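Local coordinates for Non-sulfated chondroitin lyase E66 (PDB 3VSN), which cleaves non-sulfated chondroitin as a polysaccharide lyase of the baculovirus occlusion-derived virion envelope and is essential for oral infection of the insect host, at residues K39-S43 against C89-N94; S47-K52 against N307-F312; F454-I460 against A548-Y554; V514-I519 against L565-R569. All blocks are in the same frame, centred on the assembly; numbering follows the deposited sequence.

Contact 1. Residues K39-S43 against C89-N94; sequences KNNLS and CVRYNN
Within the alpha-helical domain of the polysaccharide lyase family 8 type, an alpha/alpha toroid, the helix carrying K39-S43 packs against the C-terminal end of the helix carrying C89-N93, and L42 and V90 form the apolar part of the joint. The short helical segments cross at -117° with their axes 9.6 Å apart. L42 CG lies 3.9 Å from V90 CG2. With its CG anti to the backbone N (chi1 -176°), L42 also sends CD2 across the V90 backbone, near CA and the carbonyl O of C89. Behind this pair, L42 reaches N150 and V154 of helix 138-154, whose I151 also touches C89, so a third helix closes the buried side. N93, at the last turn, fits between L42 and K39: its side chain crosses that of K39 at about a right angle, its amide end against the lysine CB and CG, and has its CB 4.0 Å from L42 CD2. The K39 chain bends at chi3 beyond this point and carries NZ off to N156 OD1. At the other edge the chemistry turns polar and wet. S43 OG donates to one water at 2.9 Å, and that water donates in turn to V90 O, a carbonyl near the helix end. A second water bridges S43 OG and the side chain of N94, at the end of this helix, donating to N94 OD1 over 3.0 Å.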
loop_
_atom_site.group_PDB
_atom_site.type_symbol
_atom_site.label_atom_id
_atom_site.label_comp_id
_atom_site.label_asym_id
_atom_site.label_seq_id
_atom_site.Cartn_x
_atom_site.Cartn_y
_atom_site.Cartn_z
ATOM N N LYS A 39 -17.960 1.432 -22.595
ATOM C CA LYS A 39 -19.129 2.038 -21.965
ATOM C C LYS A 39 -19.675 1.192 -20.818
ATOM O O LYS A 39 -20.092 1.734 -19.794
ATOM C CB LYS A 39 -20.220 2.297 -23.001
ATOM C CG LYS A 39 -19.851 3.381 -24.009
ATOM C CD LYS A 39 -20.757 3.333 -25.228
ATOM C CE LYS A 39 -22.156 3.824 -24.906
ATOM N NZ LYS A 39 -23.078 3.559 -26.049
ATOM N N ASN A 40 -19.667 -0.129 -20.997
ATOM C CA ASN A 40 -20.094 -1.061 -19.949
ATOM C C ASN A 40 -19.249 -0.951 -18.681
ATOM O O ASN A 40 -19.764 -1.076 -17.569
ATOM C CB ASN A 40 -20.060 -2.507 -20.455
ATOM C CG ASN A 40 -21.240 -2.851 -21.351
ATOM O OD1 ASN A 40 -22.195 -2.088 -21.466
ATOM N ND2 ASN A 40 -21.175 -4.011 -21.988
ATOM N N ASN A 41 -17.959 -0.691 -18.858
ATOM C CA ASN A 41 -17.005 -0.746 -17.758
ATOM C C ASN A 41 -16.469 0.611 -17.304
ATOM O O ASN A 41 -15.619 0.668 -16.409
ATOM C CB ASN A 41 -15.844 -1.677 -18.127
ATOM C CG ASN A 41 -16.283 -3.122 -18.285
ATOM O OD1 ASN A 41 -16.334 -3.656 -19.396
ATOM N ND2 ASN A 41 -16.609 -3.760 -17.176
ATOM N N LEU A 42 -16.973 1.693 -17.904
ATOM C CA LEU A 42 -16.434 3.035 -17.646
ATOM C C LEU A 42 -16.465 3.453 -16.171
ATOM O O LEU A 42 -15.445 3.886 -15.632
ATOM C CB LEU A 42 -17.109 4.106 -18.522
ATOM C CG LEU A 42 -16.555 5.537 -18.389
ATOM C CD1 LEU A 42 -15.043 5.598 -18.581
ATOM C CD2 LEU A 42 -17.244 6.483 -19.360
ATOM N N SER A 43 -17.624 3.333 -15.530
ATOM C CA SER A 43 -17.744 3.691 -14.115
ATOM C C SER A 43 -16.749 2.905 -13.262
ATOM O O SER A 43 -16.043 3.477 -12.434
ATOM C CB SER A 43 -19.176 3.493 -13.614
ATOM O OG SER A 43 -20.007 4.546 -14.070
ATOM N N CYS A 89 -18.033 12.893 -18.931
ATOM C CA CYS A 89 -18.269 11.710 -19.764
ATOM C C CYS A 89 -18.806 10.554 -18.934
ATOM O O CYS A 89 -19.751 9.877 -19.339
ATOM C CB CYS A 89 -16.991 11.266 -20.477
ATOM S SG CYS A 89 -16.477 12.354 -21.818
ATOM N N VAL A 90 -18.200 10.339 -17.768
ATOM C CA VAL A 90 -18.614 9.270 -16.858
ATOM C C VAL A 90 -20.045 9.512 -16.360
ATOM O O VAL A 90 -20.855 8.581 -16.307
ATOM C CB VAL A 90 -17.614 9.102 -15.685
ATOM C CG1 VAL A 90 -18.073 8.019 -14.712
ATOM C CG2 VAL A 90 -16.221 8.774 -16.214
ATOM N N ARG A 91 -20.354 10.765 -16.026
ATOM C CA ARG A 91 -21.710 11.169 -15.630
ATOM C C ARG A 91 -22.723 10.932 -16.749
ATOM O O ARG A 91 -23.813 10.405 -16.511
ATOM C CB ARG A 91 -21.749 12.642 -15.212
ATOM C CG ARG A 91 -21.024 12.964 -13.914
ATOM C CD ARG A 91 -21.441 14.327 -13.380
ATOM N NE ARG A 91 -22.857 14.346 -13.018
ATOM C CZ ARG A 91 -23.525 15.418 -12.603
ATOM N NH1 ARG A 91 -22.917 16.595 -12.489
ATOM N NH2 ARG A 91 -24.813 15.315 -12.305
ATOM N N TYR A 92 -22.360 11.329 -17.967
ATOM C CA TYR A 92 -23.215 11.135 -19.137
ATOM C C TYR A 92 -23.537 9.655 -19.359
ATOM O O TYR A 92 -24.649 9.295 -19.761
ATOM C CB TYR A 92 -22.537 11.709 -20.386
ATOM C CG TYR A 92 -23.379 11.581 -21.634
ATOM C CD1 TYR A 92 -24.341 12.540 -21.944
ATOM C CD2 TYR A 92 -23.227 10.493 -22.495
ATOM C CE1 TYR A 92 -25.120 12.427 -23.084
ATOM C CE2 TYR A 92 -24.007 10.368 -23.635
ATOM C CZ TYR A 92 -24.951 11.339 -23.921
ATOM O OH TYR A 92 -25.725 11.222 -25.049
ATOM N N ASN A 93 -22.548 8.810 -19.089
ATOM C CA ASN A 93 -22.620 7.382 -19.363
ATOM C C ASN A 93 -23.218 6.562 -18.210
ATOM O O ASN A 93 -23.546 5.384 -18.385
ATOM C CB ASN A 93 -21.217 6.882 -19.728
ATOM C CG ASN A 93 -21.187 5.417 -20.110
ATOM O OD1 ASN A 93 -20.688 4.582 -19.349
ATOM N ND2 ASN A 93 -21.705 5.094 -21.293
ATOM N N ASN A 94 -23.375 7.189 -17.045
ATOM C CA ASN A 94 -23.792 6.482 -15.830
ATOM C C ASN A 94 -25.308 6.458 -15.633
ATOM O O ASN A 94 -25.934 7.495 -15.398
ATOM C CB ASN A 94 -23.085 7.068 -14.599
ATOM C CG ASN A 94 -23.382 6.298 -13.321
ATOM O OD1 ASN A 94 -23.713 5.114 -13.350
ATOM N ND2 ASN A 94 -23.260 6.976 -12.189
HETATM O O HOH W 1 -20.176 5.813 -16.694
HETATM O O HOH W 2 -22.566 2.819 -14.830
#

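Contact 2. Residues S47-K52 against N307-F312; sequences SQKAEK and NVIGNF
N311 has its CG beside the backbone N and anti to the carbonyl carbon (chi1 -56°), which swings the amide toward S47; Q48, with its CG likewise beside the backbone N and an extended chain beyond, carries its amide to the backbone carbonyl of N311. Two side-chain amides thus donate across the contact. N311 ND2 donates to S47 O at 2.9 Å, with the acceptor close to the plane of the N311 amide but the donor 44° above the carbonyl plane. Q48 NE2 donates to N311 O at 3.1 Å and is straighter (166° at the hydrogen), the acceptor lying almost exactly in the Q48 amide plane. These bonds tie the C-terminal part of helix 29-48, in the alpha-helical part of the lyase, to the irregular loop between helix 276-284 and strand 318-322. V308 points into the carbonyls of S47-K49: its CB sits 3.5 Å from Q48 O, while CG1 meets the carbonyls of S47 and K49. The F312 ring turns an edge to Q48 O, with CE1 3.4 Å from that oxygen, and stacks on Y259; its side chain is about 10 Å from that of the catalytic proton donor Y254. K52 slides past V308 in the opposite direction and folds back at chi4 so that NZ donates to K49 O at 2.7 Å. The same NZ donates to two waters, one bonded to N307 O and the other near N307 OD1 and A50 O, and lies 3.4 Å from V308 CG1.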
loop_
_atom_site.group_PDB
_atom_site.type_symbol
_atom_site.label_atom_id
_atom_site.label_comp_id
_atom_site.label_asym_id
_atom_site.label_seq_id
_atom_site.Cartn_x
_atom_site.Cartn_y
_atom_site.Cartn_z
ATOM N N SER A 47 -13.320 4.305 -11.340
ATOM C CA SER A 47 -13.106 4.072 -9.904
ATOM C C SER A 47 -11.687 3.580 -9.587
ATOM O O SER A 47 -11.230 3.690 -8.450
ATOM C CB SER A 47 -14.169 3.120 -9.322
ATOM O OG SER A 47 -13.895 1.759 -9.619
ATOM N N GLN A 48 -10.995 3.060 -10.601
ATOM C CA GLN A 48 -9.615 2.594 -10.463
ATOM C C GLN A 48 -8.585 3.666 -10.812
ATOM O O GLN A 48 -7.423 3.557 -10.421
ATOM C CB GLN A 48 -9.365 1.377 -11.355
ATOM C CG GLN A 48 -10.168 0.140 -10.991
ATOM C CD GLN A 48 -9.799 -1.052 -11.853
ATOM O OE1 GLN A 48 -9.305 -0.897 -12.975
ATOM N NE2 GLN A 48 -10.033 -2.252 -11.334
ATOM N N LYS A 49 -9.014 4.688 -11.552
ATOM C CA LYS A 49 -8.110 5.699 -12.100
ATOM C C LYS A 49 -7.656 6.690 -11.029
ATOM O O LYS A 49 -8.479 7.373 -10.419
ATOM C CB LYS A 49 -8.783 6.438 -13.266
ATOM C CG LYS A 49 -7.866 7.391 -14.016
ATOM C CD LYS A 49 -8.599 8.086 -15.158
ATOM C CE LYS A 49 -7.617 8.793 -16.081
ATOM N NZ LYS A 49 -8.329 9.535 -17.163
ATOM N N ALA A 50 -6.342 6.767 -10.826
ATOM C CA ALA A 50 -5.757 7.599 -9.769
ATOM C C ALA A 50 -5.992 9.098 -9.978
ATOM O O ALA A 50 -6.407 9.796 -9.052
ATOM C CB ALA A 50 -4.268 7.301 -9.620
ATOM N N GLU A 51 -5.730 9.580 -11.191
ATOM C CA GLU A 51 -5.861 11.005 -11.508
ATOM C C GLU A 51 -7.200 11.271 -12.188
ATOM O O GLU A 51 -7.428 10.839 -13.324
ATOM C CB GLU A 51 -4.689 11.464 -12.388
ATOM C CG GLU A 51 -3.331 11.308 -11.710
ATOM C CD GLU A 51 -2.148 11.351 -12.666
ATOM O OE1 GLU A 51 -2.336 11.398 -13.904
ATOM O OE2 GLU A 51 -1.006 11.327 -12.165
ATOM N N LYS A 52 -8.088 11.967 -11.483
ATOM C CA LYS A 52 -9.445 12.217 -11.976
ATOM C C LYS A 52 -10.175 13.292 -11.180
ATOM O O LYS A 52 -9.750 13.661 -10.084
ATOM C CB LYS A 52 -10.274 10.921 -11.975
ATOM C CG LYS A 52 -10.431 10.247 -10.615
ATOM C CD LYS A 52 -11.486 9.153 -10.682
ATOM C CE LYS A 52 -11.765 8.543 -9.316
ATOM N NZ LYS A 52 -10.704 7.587 -8.903
ATOM N N ASN A 307 -7.429 6.293 -2.514
ATOM C CA ASN A 307 -8.839 6.339 -2.897
ATOM C C ASN A 307 -9.195 5.448 -4.099
ATOM O O ASN A 307 -10.343 5.446 -4.547
ATOM C CB ASN A 307 -9.339 7.788 -3.073
ATOM C CG ASN A 307 -8.649 8.528 -4.207
ATOM O OD1 ASN A 307 -7.958 7.937 -5.038
ATOM N ND2 ASN A 307 -8.844 9.842 -4.247
ATOM N N VAL A 308 -8.218 4.691 -4.605
ATOM C CA VAL A 308 -8.465 3.751 -5.716
ATOM C C VAL A 308 -8.138 2.274 -5.429
ATOM O O VAL A 308 -8.775 1.384 -5.996
ATOM C CB VAL A 308 -7.782 4.182 -7.044
ATOM C CG1 VAL A 308 -8.426 5.445 -7.599
ATOM C CG2 VAL A 308 -6.278 4.362 -6.871
ATOM N N ILE A 309 -7.157 2.013 -4.565
ATOM C CA ILE A 309 -6.681 0.634 -4.347
ATOM C C ILE A 309 -7.801 -0.336 -3.951
ATOM O O ILE A 309 -7.755 -1.514 -4.298
ATOM C CB ILE A 309 -5.494 0.566 -3.352
ATOM C CG1 ILE A 309 -4.670 -0.712 -3.584
ATOM C CG2 ILE A 309 -5.983 0.675 -1.912
ATOM C CD1 ILE A 309 -3.293 -0.704 -2.946
ATOM N N GLY A 310 -8.811 0.168 -3.244
ATOM C CA GLY A 310 -9.943 -0.656 -2.824
ATOM C C GLY A 310 -10.780 -1.164 -3.990
ATOM O O GLY A 310 -11.519 -2.142 -3.852
ATOM N N ASN A 311 -10.653 -0.499 -5.140
ATOM C CA ASN A 311 -11.410 -0.841 -6.347
ATOM C C ASN A 311 -10.618 -1.674 -7.355
ATOM O O ASN A 311 -11.135 -2.015 -8.423
ATOM C CB ASN A 311 -11.930 0.439 -7.025
ATOM C CG ASN A 311 -12.760 1.297 -6.092
ATOM O OD1 ASN A 311 -13.560 0.785 -5.315
ATOM N ND2 ASN A 311 -12.573 2.612 -6.165
ATOM N N PHE A 312 -9.371 -2.000 -7.023
ATOM C CA PHE A 312 -8.504 -2.724 -7.958
ATOM C C PHE A 312 -8.913 -4.184 -8.132
ATOM O O PHE A 312 -8.889 -4.716 -9.248
ATOM C CB PHE A 312 -7.036 -2.660 -7.520
ATOM C CG PHE A 312 -6.369 -1.325 -7.751
ATOM C CD1 PHE A 312 -7.044 -0.256 -8.344
ATOM C CD2 PHE A 312 -5.036 -1.156 -7.406
ATOM C CE1 PHE A 312 -6.402 0.959 -8.557
ATOM C CE2 PHE A 312 -4.388 0.050 -7.620
ATOM C CZ PHE A 312 -5.074 1.113 -8.191
HETATM O O HOH W 3 -11.853 6.550 -6.635
HETATM O O HOH W 4 -8.861 9.168 -7.550
#

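Contact 3. Residues F454-I460 against A548-Y554; sequences FQLYYNI and ATASACY
A550 O accepts the backbone N of I460 at 2.9 Å and marks a G1 beta bulge, where N459 and I460 both face A550 between two antiparallel strands of a seven-stranded sheet in the beta-sandwich part of the lyase. N459, at positive phi, takes the extra place, and its N gives its proton to a water that also lies in bonding reach of T549 O. Beyond the bulge the ladder is regular. Y457 N to A552 O and A552 N to Y457 O are both 2.9 Å; Q455 and Y554 form a second hydrogen-bonded pair, while L456 and C553 between them make a non-hydrogen-bonded pair in which C553 CA points its hydrogen at Q455 O. One face carries Q455, Y457, I460, A550, A552 and Y554. Here Q455 CB lies over a face of the Y554 ring, 4.0 Å from its centroid, a CH-pi contact; the glutamine then bends at chi2 (65°), placing NE2 over the centre of the Y457 ring, while its amide bonds to T446 and S444 on the neighbouring strand. At the bulge, I460 CB packs 3.7 Å from A550 CB, beside V474 and I540 of the facing strands 472-480 and 533-540. On the other face L456 CD1 rests on C553 CB, and C553 SG approaches the F454 ring obliquely, 3.4 Å from CE2.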
loop_
_atom_site.group_PDB
_atom_site.type_symbol
_atom_site.label_atom_id
_atom_site.label_comp_id
_atom_site.label_asym_id
_atom_site.label_seq_id
_atom_site.Cartn_x
_atom_site.Cartn_y
_atom_site.Cartn_z
ATOM N N PHE A 454 -1.224 -8.897 19.082
ATOM C CA PHE A 454 -0.260 -8.894 20.176
ATOM C C PHE A 454 1.043 -8.276 19.669
ATOM O O PHE A 454 1.475 -8.570 18.556
ATOM C CB PHE A 454 -0.037 -10.340 20.644
ATOM C CG PHE A 454 1.199 -10.546 21.477
ATOM C CD1 PHE A 454 2.409 -10.915 20.883
ATOM C CD2 PHE A 454 1.146 -10.418 22.860
ATOM C CE1 PHE A 454 3.542 -11.130 21.653
ATOM C CE2 PHE A 454 2.274 -10.632 23.634
ATOM C CZ PHE A 454 3.474 -10.987 23.034
ATOM N N GLN A 455 1.651 -7.412 20.480
ATOM C CA GLN A 455 2.939 -6.803 20.145
ATOM C C GLN A 455 3.883 -6.846 21.340
ATOM O O GLN A 455 3.553 -6.353 22.417
ATOM C CB GLN A 455 2.767 -5.352 19.666
ATOM C CG GLN A 455 4.081 -4.593 19.439
ATOM C CD GLN A 455 4.931 -5.172 18.313
ATOM O OE1 GLN A 455 4.405 -5.668 17.320
ATOM N NE2 GLN A 455 6.254 -5.102 18.466
ATOM N N LEU A 456 5.049 -7.453 21.141
ATOM C CA LEU A 456 6.113 -7.424 22.133
ATOM C C LEU A 456 7.383 -6.881 21.491
ATOM O O LEU A 456 7.837 -7.403 20.480
ATOM C CB LEU A 456 6.379 -8.827 22.703
ATOM C CG LEU A 456 7.661 -9.026 23.535
ATOM C CD1 LEU A 456 7.623 -8.234 24.839
ATOM C CD2 LEU A 456 7.921 -10.500 23.817
ATOM N N TYR A 457 7.941 -5.824 22.074
ATOM C CA TYR A 457 9.296 -5.413 21.747
ATOM C C TYR A 457 10.169 -5.815 22.919
ATOM O O TYR A 457 9.805 -5.576 24.071
ATOM C CB TYR A 457 9.410 -3.897 21.599
ATOM C CG TYR A 457 8.882 -3.264 20.331
ATOM C CD1 TYR A 457 9.531 -3.434 19.101
ATOM C CD2 TYR A 457 7.778 -2.419 20.378
ATOM C CE1 TYR A 457 9.062 -2.805 17.950
ATOM C CE2 TYR A 457 7.302 -1.791 19.241
ATOM C CZ TYR A 457 7.944 -1.983 18.029
ATOM O OH TYR A 457 7.455 -1.350 16.902
ATOM N N TYR A 458 11.315 -6.426 22.633
ATOM C CA TYR A 458 12.332 -6.632 23.661
ATOM C C TYR A 458 13.710 -6.323 23.092
ATOM O O TYR A 458 13.868 -6.185 21.874
ATOM C CB TYR A 458 12.255 -8.042 24.259
ATOM C CG TYR A 458 12.624 -9.162 23.309
ATOM C CD1 TYR A 458 11.654 -9.785 22.522
ATOM C CD2 TYR A 458 13.940 -9.616 23.216
ATOM C CE1 TYR A 458 11.988 -10.825 21.661
ATOM C CE2 TYR A 458 14.284 -10.647 22.355
ATOM C CZ TYR A 458 13.306 -11.249 21.581
ATOM O OH TYR A 458 13.646 -12.274 20.725
ATOM N N ASN A 459 14.702 -6.214 23.976
ATOM C CA ASN A 459 16.049 -5.784 23.593
ATOM C C ASN A 459 16.046 -4.480 22.790
ATOM O O ASN A 459 16.808 -4.332 21.828
ATOM C CB ASN A 459 16.798 -6.896 22.837
ATOM C CG ASN A 459 17.116 -8.093 23.716
ATOM O OD1 ASN A 459 16.860 -8.090 24.920
ATOM N ND2 ASN A 459 17.671 -9.129 23.111
ATOM N N ILE A 460 15.169 -3.549 23.180
ATOM C CA ILE A 460 15.152 -2.208 22.603
ATOM C C ILE A 460 16.417 -1.488 23.065
ATOM O O ILE A 460 16.693 -1.409 24.269
ATOM C CB ILE A 460 13.924 -1.384 23.054
ATOM C CG1 ILE A 460 12.613 -2.049 22.610
ATOM C CG2 ILE A 460 14.005 0.044 22.526
ATOM C CD1 ILE A 460 11.387 -1.462 23.283
ATOM N N ALA A 548 20.441 -1.959 25.663
ATOM C CA ALA A 548 19.622 -2.720 24.713
ATOM C C ALA A 548 18.835 -3.835 25.404
ATOM O O ALA A 548 18.832 -4.982 24.955
ATOM C CB ALA A 548 20.468 -3.261 23.555
ATOM N N THR A 549 18.188 -3.480 26.515
ATOM C CA THR A 549 17.394 -4.432 27.292
ATOM C C THR A 549 15.975 -3.940 27.583
ATOM O O THR A 549 15.241 -4.589 28.323
ATOM C CB THR A 549 18.071 -4.805 28.635
ATOM O OG1 THR A 549 18.352 -3.614 29.385
ATOM C CG2 THR A 549 19.364 -5.597 28.412
ATOM N N ALA A 550 15.585 -2.802 27.009
ATOM C CA ALA A 550 14.245 -2.260 27.236
ATOM C C ALA A 550 13.185 -3.125 26.560
ATOM O O ALA A 550 13.449 -3.750 25.534
ATOM C CB ALA A 550 14.153 -0.816 26.753
ATOM N N SER A 551 11.994 -3.172 27.153
ATOM C CA SER A 551 10.897 -3.979 26.618
ATOM C C SER A 551 9.529 -3.320 26.823
ATOM O O SER A 551 9.345 -2.508 27.728
ATOM C CB SER A 551 10.914 -5.389 27.226
ATOM O OG SER A 551 11.036 -5.346 28.640
ATOM N N ALA A 552 8.579 -3.678 25.963
ATOM C CA ALA A 552 7.207 -3.197 26.063
ATOM C C ALA A 552 6.275 -4.222 25.429
ATOM O O ALA A 552 6.652 -4.897 24.473
ATOM C CB ALA A 552 7.063 -1.845 25.379
ATOM N N CYS A 553 5.062 -4.343 25.959
ATOM C CA CYS A 553 4.135 -5.370 25.485
ATOM C C CYS A 553 2.690 -4.928 25.646
ATOM O O CYS A 553 2.269 -4.533 26.736
ATOM C CB CYS A 553 4.372 -6.692 26.229
ATOM S SG CYS A 553 3.550 -8.120 25.483
ATOM N N TYR A 554 1.934 -4.993 24.555
ATOM C CA TYR A 554 0.532 -4.610 24.580
ATOM C C TYR A 554 -0.259 -5.413 23.551
ATOM O O TYR A 554 0.318 -6.114 22.720
ATOM C CB TYR A 554 0.382 -3.102 24.317
ATOM C CG TYR A 554 0.758 -2.676 22.911
ATOM C CD1 TYR A 554 -0.202 -2.623 21.898
ATOM C CD2 TYR A 554 2.072 -2.325 22.594
ATOM C CE1 TYR A 554 0.136 -2.237 20.607
ATOM C CE2 TYR A 554 2.420 -1.934 21.309
ATOM C CZ TYR A 554 1.447 -1.891 20.320
ATOM O OH TYR A 554 1.781 -1.506 19.040
HETATM O O HOH W 5 14.382 -6.856 26.752
#

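Contact 4. Residues V514-I519 against L565-R569; sequences VPITNI and LRAFR
Apolar side chains and bridging waters join the loop V514-I519 to strand 566-569, an outermost strand of another seven-stranded antiparallel sheet in the beta-rich half of the chain. The apolar row begins with V514 CG1, which lies 4.1 Å from L565 CD2, the two side chains crossing at about a right angle. I516 follows: its CD1 and CG1 both rest on A567 CB, 3.9 Å away, and with CG2 anti to the backbone N this second branch reaches the F568-R569 peptide, 3.5 Å from R569 N. F454 of strand 452-461 touches V514, L565 and A567 and so backs the row. The polar layer runs through water between backbone groups: one water links P515 O to A567 N, a second T517 N to A567 O, and a third T517 O to R569 N, each taking a proton from an N-H and giving one to a carbonyl. A type II turn from I516 to I519, closed by I519 N to I516 O at 3.0 Å, presents N518 to the arginine. R569 runs extended past this turn to a salt bridge between NH2 and D573, while its CD meets N518 CB at 3.8 Å.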
loop_
_atom_site.group_PDB
_atom_site.type_symbol
_atom_site.label_atom_id
_atom_site.label_comp_id
_atom_site.label_asym_id
_atom_site.label_seq_id
_atom_site.Cartn_x
_atom_site.Cartn_y
_atom_site.Cartn_z
ATOM N N VAL A 514 -0.105 -6.246 28.160
ATOM C CA VAL A 514 0.047 -7.697 28.290
ATOM C C VAL A 514 1.264 -8.000 29.171
ATOM O O VAL A 514 2.405 -7.890 28.712
ATOM C CB VAL A 514 0.175 -8.402 26.915
ATOM C CG1 VAL A 514 0.359 -9.906 27.090
ATOM C CG2 VAL A 514 -1.043 -8.119 26.044
ATOM N N PRO A 515 1.027 -8.357 30.450
ATOM C CA PRO A 515 2.175 -8.704 31.286
ATOM C C PRO A 515 2.756 -10.056 30.893
ATOM O O PRO A 515 2.028 -10.935 30.420
ATOM C CB PRO A 515 1.585 -8.761 32.700
ATOM C CG PRO A 515 0.136 -9.068 32.496
ATOM C CD PRO A 515 -0.243 -8.393 31.202
ATOM N N ILE A 516 4.067 -10.196 31.052
ATOM C CA ILE A 516 4.742 -11.473 30.862
ATOM C C ILE A 516 5.700 -11.633 32.031
ATOM O O ILE A 516 6.622 -10.841 32.198
ATOM C CB ILE A 516 5.533 -11.544 29.532
ATOM C CG1 ILE A 516 4.636 -11.198 28.330
ATOM C CG2 ILE A 516 6.159 -12.929 29.369
ATOM C CD1 ILE A 516 5.352 -11.156 26.993
ATOM N N THR A 517 5.475 -12.654 32.849
ATOM C CA THR A 517 6.322 -12.879 34.015
ATOM C C THR A 517 7.779 -12.997 33.573
ATOM O O THR A 517 8.086 -13.684 32.595
ATOM C CB THR A 517 5.869 -14.115 34.811
ATOM O OG1 THR A 517 4.459 -14.026 35.050
ATOM C CG2 THR A 517 6.607 -14.206 36.152
ATOM N N ASN A 518 8.655 -12.279 34.276
ATOM C CA ASN A 518 10.099 -12.248 34.006
ATOM C C ASN A 518 10.533 -11.355 32.836
ATOM O O ASN A 518 11.699 -11.368 32.447
ATOM C CB ASN A 518 10.681 -13.669 33.870
ATOM C CG ASN A 518 10.504 -14.490 35.132
ATOM O OD1 ASN A 518 9.974 -15.603 35.096
ATOM N ND2 ASN A 518 10.934 -13.939 36.259
ATOM N N ILE A 519 9.591 -10.588 32.287
ATOM C CA ILE A 519 9.883 -9.551 31.293
ATOM C C ILE A 519 9.304 -8.238 31.817
ATOM O O ILE A 519 8.165 -8.203 32.282
ATOM C CB ILE A 519 9.273 -9.887 29.912
ATOM C CG1 ILE A 519 9.950 -11.134 29.327
ATOM C CG2 ILE A 519 9.380 -8.698 28.956
ATOM C CD1 ILE A 519 9.425 -11.554 27.973
ATOM N N LEU A 565 -6.114 -13.611 25.675
ATOM C CA LEU A 565 -4.737 -13.875 25.265
ATOM C C LEU A 565 -3.779 -13.821 26.459
ATOM O O LEU A 565 -3.865 -12.922 27.295
ATOM C CB LEU A 565 -4.306 -12.880 24.180
ATOM C CG LEU A 565 -2.879 -12.964 23.632
ATOM C CD1 LEU A 565 -2.844 -12.467 22.195
ATOM C CD2 LEU A 565 -1.908 -12.169 24.501
ATOM N N ARG A 566 -2.880 -14.798 26.531
ATOM C CA ARG A 566 -1.806 -14.801 27.519
ATOM C C ARG A 566 -0.479 -15.046 26.809
ATOM O O ARG A 566 -0.446 -15.683 25.756
ATOM C CB ARG A 566 -2.051 -15.872 28.591
ATOM C CG ARG A 566 -3.355 -15.731 29.370
ATOM C CD ARG A 566 -3.346 -14.525 30.305
ATOM N NE ARG A 566 -4.587 -14.412 31.079
ATOM C CZ ARG A 566 -5.665 -13.724 30.701
ATOM N NH1 ARG A 566 -5.680 -13.061 29.546
ATOM N NH2 ARG A 566 -6.737 -13.696 31.485
ATOM N N ALA A 567 0.606 -14.522 27.373
ATOM C CA ALA A 567 1.939 -14.736 26.817
ATOM C C ALA A 567 2.906 -15.131 27.923
ATOM O O ALA A 567 2.746 -14.724 29.073
ATOM C CB ALA A 567 2.434 -13.499 26.081
ATOM N N PHE A 568 3.906 -15.929 27.566
ATOM C CA PHE A 568 4.806 -16.519 28.549
ATOM C C PHE A 568 6.234 -16.488 28.051
ATOM O O PHE A 568 6.491 -16.680 26.859
ATOM C CB PHE A 568 4.423 -17.975 28.833
ATOM C CG PHE A 568 2.981 -18.173 29.218
ATOM C CD1 PHE A 568 2.573 -18.025 30.540
ATOM C CD2 PHE A 568 2.033 -18.525 28.261
ATOM C CE1 PHE A 568 1.246 -18.212 30.898
ATOM C CE2 PHE A 568 0.704 -18.718 28.614
ATOM C CZ PHE A 568 0.310 -18.563 29.935
ATOM N N ARG A 569 7.157 -16.231 28.973
ATOM C CA ARG A 569 8.574 -16.425 28.720
ATOM C C ARG A 569 8.890 -17.842 29.206
ATOM O O ARG A 569 8.891 -18.107 30.412
ATOM C CB ARG A 569 9.397 -15.379 29.475
ATOM C CG ARG A 569 10.900 -15.498 29.280
ATOM C CD ARG A 569 11.653 -14.764 30.376
ATOM N NE ARG A 569 13.065 -15.152 30.426
ATOM C CZ ARG A 569 13.553 -16.149 31.160
ATOM N NH1 ARG A 569 12.752 -16.883 31.924
ATOM N NH2 ARG A 569 14.853 -16.417 31.128
HETATM O O HOH W 6 -0.104 -12.552 29.596
HETATM O O HOH W 7 6.363 -15.897 31.702
HETATM O O HOH W 8 3.648 -14.800 31.764
#

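How the contacts relate
Contacts 1 and 2 both use helix 29-48, their centres 15 Å apart: contact 1 sets it against a neighbouring helix, and contact 2 ties its C-terminal part to a distant loop near the catalytic tyrosine. Contacts 3 and 4 lie beyond the chain's centre from contact 1, their centres 11 Å apart; V514 N probably bonds to C553 O, and F454 packs on A567, so the two share an apolar layer. Contact 3 is the most buried and relies on direct backbone ladder bonds. The other three are only partly buried: contacts 1 and 4 bridge their polar groups through water, whereas contact 2 adds direct hydrogen bonds from side-chain amides.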